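PDB 1MA1: superoxide dismutase [Fe] from Methanothermobacter thermautotrophicus, which converts superoxide radicals into hydrogen peroxide and dioxygen at a single iron ion bound in each subunit. Local coordinates for residues I162-D167 with V192-V197; G100-Y105 with E196-F201. One frame throughout, in Å; residues are numbered along the deposited sequence.

Interaction 1 (I162-D167 with V192-V197); sequences ILLVLD and VNWKEV. With FE (Fe (III) ion), chain G.
A classic beta bulge, in which L163 and L164 both face L135 of strand 131-138, packs here against the first turn of helix 194-202. V197 is the helix residue nearest the bulge: with CG1 anti to its backbone N (chi1 -177°), it brings both methyls to the L163 carbonyl, CG1 at 3.4 Å and CG2 at 3.6 Å from L163 O. CG2 also meets L164, coming 3.9 Å from L164 CG. The two branches of L164 then part company. CD1 approaches W194 CH2 obliquely at 3.9 Å, and CD2 reaches V192 CG1 at 4.3 Å. That same V192 methyl lies over the centre of one face of the indole, so V192 and W194 present a single apolar surface to the leucine. N193 caps the helix N-terminus, its OD1 accepting from E196 N at 3.2 Å, with the donor well above the carbonyl plane. At the far end of strand 164-167, D167 OD2 binds the iron at 1.9 Å, together with H33, H81, H171 and a water. No hydrogen bond joins the segments: van der Waals packing does, methyls on a carbonyl and on the L164 and W194 side chains, while W194 NE1 bonds G96 O outside both.

Interaction 2 (G100-Y105 with E196-F201); sequences GKLAEY and EVEKRF
The 2.8 Å backbone bond from Y105 N to K101 O ties together one turn of helix 100-110, and the two residues it joins, K101 and Y105, both meet the ring of F201. F201 is the centre of the contact: with CG anti to its backbone N (chi1 -178°), the ring reaches out from helix 194-202. It forms a T-shaped pair, F201 edge to Y105 face, with ring centroids 5.0 Å apart and planes at 80°. F201 CZ leads, 3.4 Å from Y105 CD1, over the rim of the tyrosine ring and not its middle. L102 comes at F201 from another direction. Its CD1 sits over one face of the phenylalanine in a CH-pi contact, 4.3 Å from the F201 centroid, while CD2 turns back to V197 CG1 at 3.6 Å. L102 CB and CD2 also rest against the aliphatic CG of E198, whose carboxylate goes on to S99 N. With an alanine at Y105, the edge of F201 would probably lose the aromatic face it points into, and D142 the hydroxyl it bonds. The helix segments cross almost perpendicularly, at 86° with axes 9.0 Å apart, and strand 143-150 joins them through L144, which touches both aromatic side chains.

How the interactions relate
Interactions 1 and 2 lie about 10 Å apart, centre to centre, and share helix 194-202, with E196 and V197 in both. In chain order, helix 100-110 comes first, strand 164-167 follows after the other two sheet strands, and the shared helix comes last, so this near-terminal helix packs on pieces laid down earlier in the C-terminal domain. R200 and F201 from interaction 2 reach back to interaction 1: R200 NH1 probably hydrogen-bonds L163 O at 2.9 Å, and L163 CD2 packs on F201 CA. W194 and L102 meet as well. Apolar packing thus runs from the outlying helix 100-110 to the strand that ends in the iron ligand D167.

Interaction 1 (I162-D167 with V192-V197)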
loop_
_atom_site.group_PDB
_atom_site.type_symbol
_atom_site.label_atom_id
_atom_site.label_comp_id
_atom_site.label_asym_id
_atom_site.label_seq_id
_atom_site.Cartn_x
_atom_site.Cartn_y
_atom_site.Cartn_z
ATOM N N ILE A 162 -16.074 -13.809 -2.680
ATOM C CA ILE A 162 -15.872 -14.070 -1.255
ATOM C C ILE A 162 -16.615 -15.323 -0.788
ATOM O O ILE A 162 -17.806 -15.490 -1.049
ATOM C CB ILE A 162 -16.331 -12.870 -0.387
ATOM C CG1 ILE A 162 -15.558 -11.609 -0.762
ATOM C CG2 ILE A 162 -16.096 -13.175 1.084
ATOM C CD1 ILE A 162 -16.040 -10.383 -0.023
ATOM N N LEU A 163 -15.907 -16.195 -0.086
ATOM C CA LEU A 163 -16.532 -17.354 0.541
ATOM C C LEU A 163 -16.643 -17.206 2.057
ATOM O O LEU A 163 -17.712 -17.412 2.640
ATOM C CB LEU A 163 -15.738 -18.617 0.212
ATOM C CG LEU A 163 -15.714 -18.987 -1.263
ATOM C CD1 LEU A 163 -14.897 -20.239 -1.483
ATOM C CD2 LEU A 163 -17.150 -19.163 -1.736
ATOM N N LEU A 164 -15.524 -16.851 2.684
ATOM C CA LEU A 164 -15.416 -16.784 4.135
ATOM C C LEU A 164 -14.586 -15.554 4.480
ATOM O O LEU A 164 -13.595 -15.262 3.803
ATOM C CB LEU A 164 -14.684 -18.017 4.663
ATOM C CG LEU A 164 -15.011 -18.547 6.059
ATOM C CD1 LEU A 164 -13.739 -19.169 6.616
ATOM C CD2 LEU A 164 -15.508 -17.457 6.973
ATOM N N VAL A 165 -14.963 -14.855 5.541
ATOM C CA VAL A 165 -14.324 -13.597 5.871
ATOM C C VAL A 165 -14.150 -13.471 7.385
ATOM O O VAL A 165 -15.054 -13.796 8.156
ATOM C CB VAL A 165 -15.179 -12.418 5.307
ATOM C CG1 VAL A 165 -15.237 -11.280 6.282
ATOM C CG2 VAL A 165 -14.593 -11.933 3.991
ATOM N N LEU A 166 -12.989 -13.003 7.814
ATOM C CA LEU A 166 -12.743 -12.774 9.233
ATOM C C LEU A 166 -12.122 -11.388 9.495
ATOM O O LEU A 166 -10.974 -11.140 9.122
ATOM C CB LEU A 166 -11.814 -13.876 9.763
ATOM C CG LEU A 166 -11.277 -13.679 11.170
ATOM C CD1 LEU A 166 -12.439 -13.454 12.128
ATOM C CD2 LEU A 166 -10.433 -14.880 11.556
ATOM N N ASP A 167 -12.881 -10.488 10.125
ATOM C CA ASP A 167 -12.391 -9.137 10.380
ATOM C C ASP A 167 -11.309 -9.222 11.450
ATOM O O ASP A 167 -11.467 -9.911 12.456
ATOM C CB ASP A 167 -13.540 -8.204 10.824
ATOM C CG ASP A 167 -13.122 -6.728 10.891
ATOM O OD1 ASP A 167 -11.931 -6.465 10.656
ATOM O OD2 ASP A 167 -13.963 -5.825 11.190
ATOM N N VAL A 192 -18.397 -19.619 13.263
ATOM C CA VAL A 192 -18.451 -19.684 11.805
ATOM C C VAL A 192 -19.741 -20.367 11.349
ATOM O O VAL A 192 -20.065 -21.465 11.793
ATOM C CB VAL A 192 -17.250 -20.485 11.211
ATOM C CG1 VAL A 192 -17.181 -20.306 9.686
ATOM C CG2 VAL A 192 -15.975 -20.025 11.849
ATOM N N ASN A 193 -20.467 -19.717 10.447
ATOM C CA ASN A 193 -21.634 -20.326 9.819
ATOM C C ASN A 193 -21.247 -21.049 8.521
ATOM O O ASN A 193 -21.254 -20.460 7.434
ATOM C CB ASN A 193 -22.682 -19.250 9.519
ATOM C CG ASN A 193 -24.003 -19.832 9.032
ATOM O OD1 ASN A 193 -24.057 -20.952 8.534
ATOM N ND2 ASN A 193 -25.071 -19.057 9.158
ATOM N N TRP A 194 -20.920 -22.333 8.630
ATOM C CA TRP A 194 -20.490 -23.086 7.457
ATOM C C TRP A 194 -21.609 -23.287 6.430
ATOM O O TRP A 194 -21.340 -23.426 5.237
ATOM C CB TRP A 194 -19.898 -24.440 7.873
ATOM C CG TRP A 194 -18.572 -24.313 8.558
ATOM C CD1 TRP A 194 -18.275 -24.646 9.854
ATOM C CD2 TRP A 194 -17.371 -23.756 8.004
ATOM N NE1 TRP A 194 -16.974 -24.322 10.140
ATOM C CE2 TRP A 194 -16.393 -23.776 9.027
ATOM C CE3 TRP A 194 -17.028 -23.242 6.746
ATOM C CZ2 TRP A 194 -15.089 -23.292 8.831
ATOM C CZ3 TRP A 194 -15.729 -22.757 6.548
ATOM C CH2 TRP A 194 -14.779 -22.789 7.592
ATOM N N LYS A 195 -22.857 -23.299 6.881
ATOM C CA LYS A 195 -23.969 -23.411 5.952
ATOM C C LYS A 195 -23.841 -22.316 4.905
ATOM O O LYS A 195 -23.923 -22.587 3.710
ATOM C CB LYS A 195 -25.317 -23.268 6.677
ATOM C CG LYS A 195 -25.509 -24.174 7.895
ATOM C CD LYS A 195 -25.274 -25.644 7.558
ATOM C CE LYS A 195 -26.243 -26.167 6.501
ATOM N NZ LYS A 195 -25.968 -27.614 6.181
ATOM N N GLU A 196 -23.628 -21.086 5.369
ATOM C CA GLU A 196 -23.600 -19.911 4.500
ATOM C C GLU A 196 -22.404 -19.969 3.563
ATOM O O GLU A 196 -22.519 -19.687 2.364
ATOM C CB GLU A 196 -23.535 -18.626 5.336
ATOM C CG GLU A 196 -23.405 -17.333 4.540
ATOM C CD GLU A 196 -24.515 -17.165 3.519
ATOM O OE1 GLU A 196 -25.644 -17.637 3.796
ATOM O OE2 GLU A 196 -24.271 -16.556 2.451
ATOM N N VAL A 197 -21.249 -20.336 4.111
ATOM C CA VAL A 197 -20.038 -20.430 3.307
ATOM C C VAL A 197 -20.204 -21.521 2.259
ATOM O O VAL A 197 -19.873 -21.328 1.097
ATOM C CB VAL A 197 -18.790 -20.760 4.164
ATOM C CG1 VAL A 197 -17.562 -20.762 3.293
ATOM C CG2 VAL A 197 -18.621 -19.756 5.272
HETATM FE FE FE G . -14.640 -4.025 11.144
HETATM O O HOH W 1 -13.428 -3.383 9.807
#

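Interaction 2 (G100-Y105 with E196-F201)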
loop_
_atom_site.group_PDB
_atom_site.type_symbol
_atom_site.label_atom_id
_atom_site.label_comp_id
_atom_site.label_asym_id
_atom_site.label_seq_id
_atom_site.Cartn_x
_atom_site.Cartn_y
_atom_site.Cartn_z
ATOM N N GLY A 100 -19.824 -31.441 2.562
ATOM C CA GLY A 100 -20.134 -31.286 1.159
ATOM C C GLY A 100 -18.909 -30.875 0.367
ATOM O O GLY A 100 -17.776 -31.147 0.779
ATOM N N LYS A 101 -19.126 -30.220 -0.773
ATOM C CA LYS A 101 -18.029 -29.914 -1.680
ATOM C C LYS A 101 -16.958 -29.080 -0.997
ATOM O O LYS A 101 -15.775 -29.330 -1.179
ATOM C CB LYS A 101 -18.525 -29.186 -2.926
ATOM C CG LYS A 101 -19.302 -30.073 -3.882
ATOM C CD LYS A 101 -19.649 -29.314 -5.155
ATOM C CE LYS A 101 -20.459 -30.160 -6.124
ATOM N NZ LYS A 101 -20.842 -29.385 -7.357
ATOM N N LEU A 102 -17.375 -28.094 -0.209
ATOM C CA LEU A 102 -16.437 -27.224 0.471
ATOM C C LEU A 102 -15.484 -28.071 1.297
ATOM O O LEU A 102 -14.270 -27.886 1.254
ATOM C CB LEU A 102 -17.184 -26.240 1.366
ATOM C CG LEU A 102 -16.261 -25.264 2.086
ATOM C CD1 LEU A 102 -15.457 -24.494 1.068
ATOM C CD2 LEU A 102 -17.078 -24.329 2.950
ATOM N N ALA A 103 -16.041 -29.013 2.045
ATOM C CA ALA A 103 -15.236 -29.965 2.806
ATOM C C ALA A 103 -14.237 -30.684 1.913
ATOM O O ALA A 103 -13.063 -30.806 2.256
ATOM C CB ALA A 103 -16.143 -30.976 3.495
ATOM N N GLU A 104 -14.709 -31.162 0.763
ATOM C CA GLU A 104 -13.837 -31.874 -0.168
ATOM C C GLU A 104 -12.723 -30.992 -0.717
ATOM O O GLU A 104 -11.583 -31.433 -0.816
ATOM C CB GLU A 104 -14.642 -32.461 -1.322
ATOM C CG GLU A 104 -15.742 -33.383 -0.872
ATOM C CD GLU A 104 -16.583 -33.919 -2.019
ATOM O OE1 GLU A 104 -17.270 -33.138 -2.725
ATOM O OE2 GLU A 104 -16.554 -35.149 -2.209
ATOM N N TYR A 105 -13.045 -29.750 -1.071
ATOM C CA TYR A 105 -12.032 -28.826 -1.559
ATOM C C TYR A 105 -11.030 -28.431 -0.497
ATOM O O TYR A 105 -9.848 -28.305 -0.790
ATOM C CB TYR A 105 -12.666 -27.576 -2.144
ATOM C CG TYR A 105 -13.000 -27.713 -3.604
ATOM C CD1 TYR A 105 -14.191 -28.289 -4.019
ATOM C CD2 TYR A 105 -12.103 -27.286 -4.580
ATOM C CE1 TYR A 105 -14.485 -28.435 -5.382
ATOM C CE2 TYR A 105 -12.383 -27.431 -5.934
ATOM C CZ TYR A 105 -13.575 -28.003 -6.327
ATOM O OH TYR A 105 -13.861 -28.125 -7.664
ATOM N N GLU A 196 -23.628 -21.086 5.369
ATOM C CA GLU A 196 -23.600 -19.911 4.500
ATOM C C GLU A 196 -22.404 -19.969 3.563
ATOM O O GLU A 196 -22.519 -19.687 2.364
ATOM C CB GLU A 196 -23.535 -18.626 5.336
ATOM C CG GLU A 196 -23.405 -17.333 4.540
ATOM C CD GLU A 196 -24.515 -17.165 3.519
ATOM O OE1 GLU A 196 -25.644 -17.637 3.796
ATOM O OE2 GLU A 196 -24.271 -16.556 2.451
ATOM N N VAL A 197 -21.249 -20.336 4.111
ATOM C CA VAL A 197 -20.038 -20.430 3.307
ATOM C C VAL A 197 -20.204 -21.521 2.259
ATOM O O VAL A 197 -19.873 -21.328 1.097
ATOM C CB VAL A 197 -18.790 -20.760 4.164
ATOM C CG1 VAL A 197 -17.562 -20.762 3.293
ATOM C CG2 VAL A 197 -18.621 -19.756 5.272
ATOM N N GLU A 198 -20.726 -22.665 2.682
ATOM C CA GLU A 198 -21.097 -23.728 1.761
ATOM C C GLU A 198 -21.997 -23.251 0.638
ATOM O O GLU A 198 -21.757 -23.565 -0.517
ATOM C CB GLU A 198 -21.780 -24.864 2.525
ATOM C CG GLU A 198 -20.815 -25.809 3.238
ATOM C CD GLU A 198 -21.488 -26.651 4.307
ATOM O OE1 GLU A 198 -22.659 -27.063 4.119
ATOM O OE2 GLU A 198 -20.845 -26.918 5.338
ATOM N N LYS A 199 -23.026 -22.485 0.974
ATOM C CA LYS A 199 -23.933 -21.965 -0.028
ATOM C C LYS A 199 -23.196 -21.052 -0.998
ATOM O O LYS A 199 -23.283 -21.232 -2.210
ATOM C CB LYS A 199 -25.065 -21.200 0.637
ATOM C CG LYS A 199 -26.092 -20.659 -0.341
ATOM C CD LYS A 199 -27.183 -19.867 0.389
ATOM C CE LYS A 199 -28.162 -19.207 -0.576
ATOM N NZ LYS A 199 -29.275 -18.506 0.153
ATOM N N ARG A 200 -22.455 -20.084 -0.472
ATOM C CA ARG A 200 -21.637 -19.205 -1.306
ATOM C C ARG A 200 -20.760 -19.989 -2.281
ATOM O O ARG A 200 -20.605 -19.614 -3.441
ATOM C CB ARG A 200 -20.737 -18.327 -0.430
ATOM C CG ARG A 200 -21.489 -17.425 0.539
ATOM C CD ARG A 200 -20.543 -16.706 1.474
ATOM N NE ARG A 200 -21.256 -15.775 2.333
ATOM C CZ ARG A 200 -20.679 -15.058 3.288
ATOM N NH1 ARG A 200 -19.376 -15.174 3.489
ATOM N NH2 ARG A 200 -21.396 -14.237 4.043
ATOM N N PHE A 201 -20.179 -21.077 -1.804
ATOM C CA PHE A 201 -19.201 -21.805 -2.587
ATOM C C PHE A 201 -19.892 -22.496 -3.740
ATOM O O PHE A 201 -19.302 -22.690 -4.796
ATOM C CB PHE A 201 -18.485 -22.839 -1.702
ATOM C CG PHE A 201 -17.416 -23.622 -2.423
ATOM C CD1 PHE A 201 -16.477 -22.976 -3.229
ATOM C CD2 PHE A 201 -17.338 -25.004 -2.295
ATOM C CE1 PHE A 201 -15.466 -23.717 -3.901
ATOM C CE2 PHE A 201 -16.338 -25.742 -2.958
ATOM C CZ PHE A 201 -15.403 -25.095 -3.758
#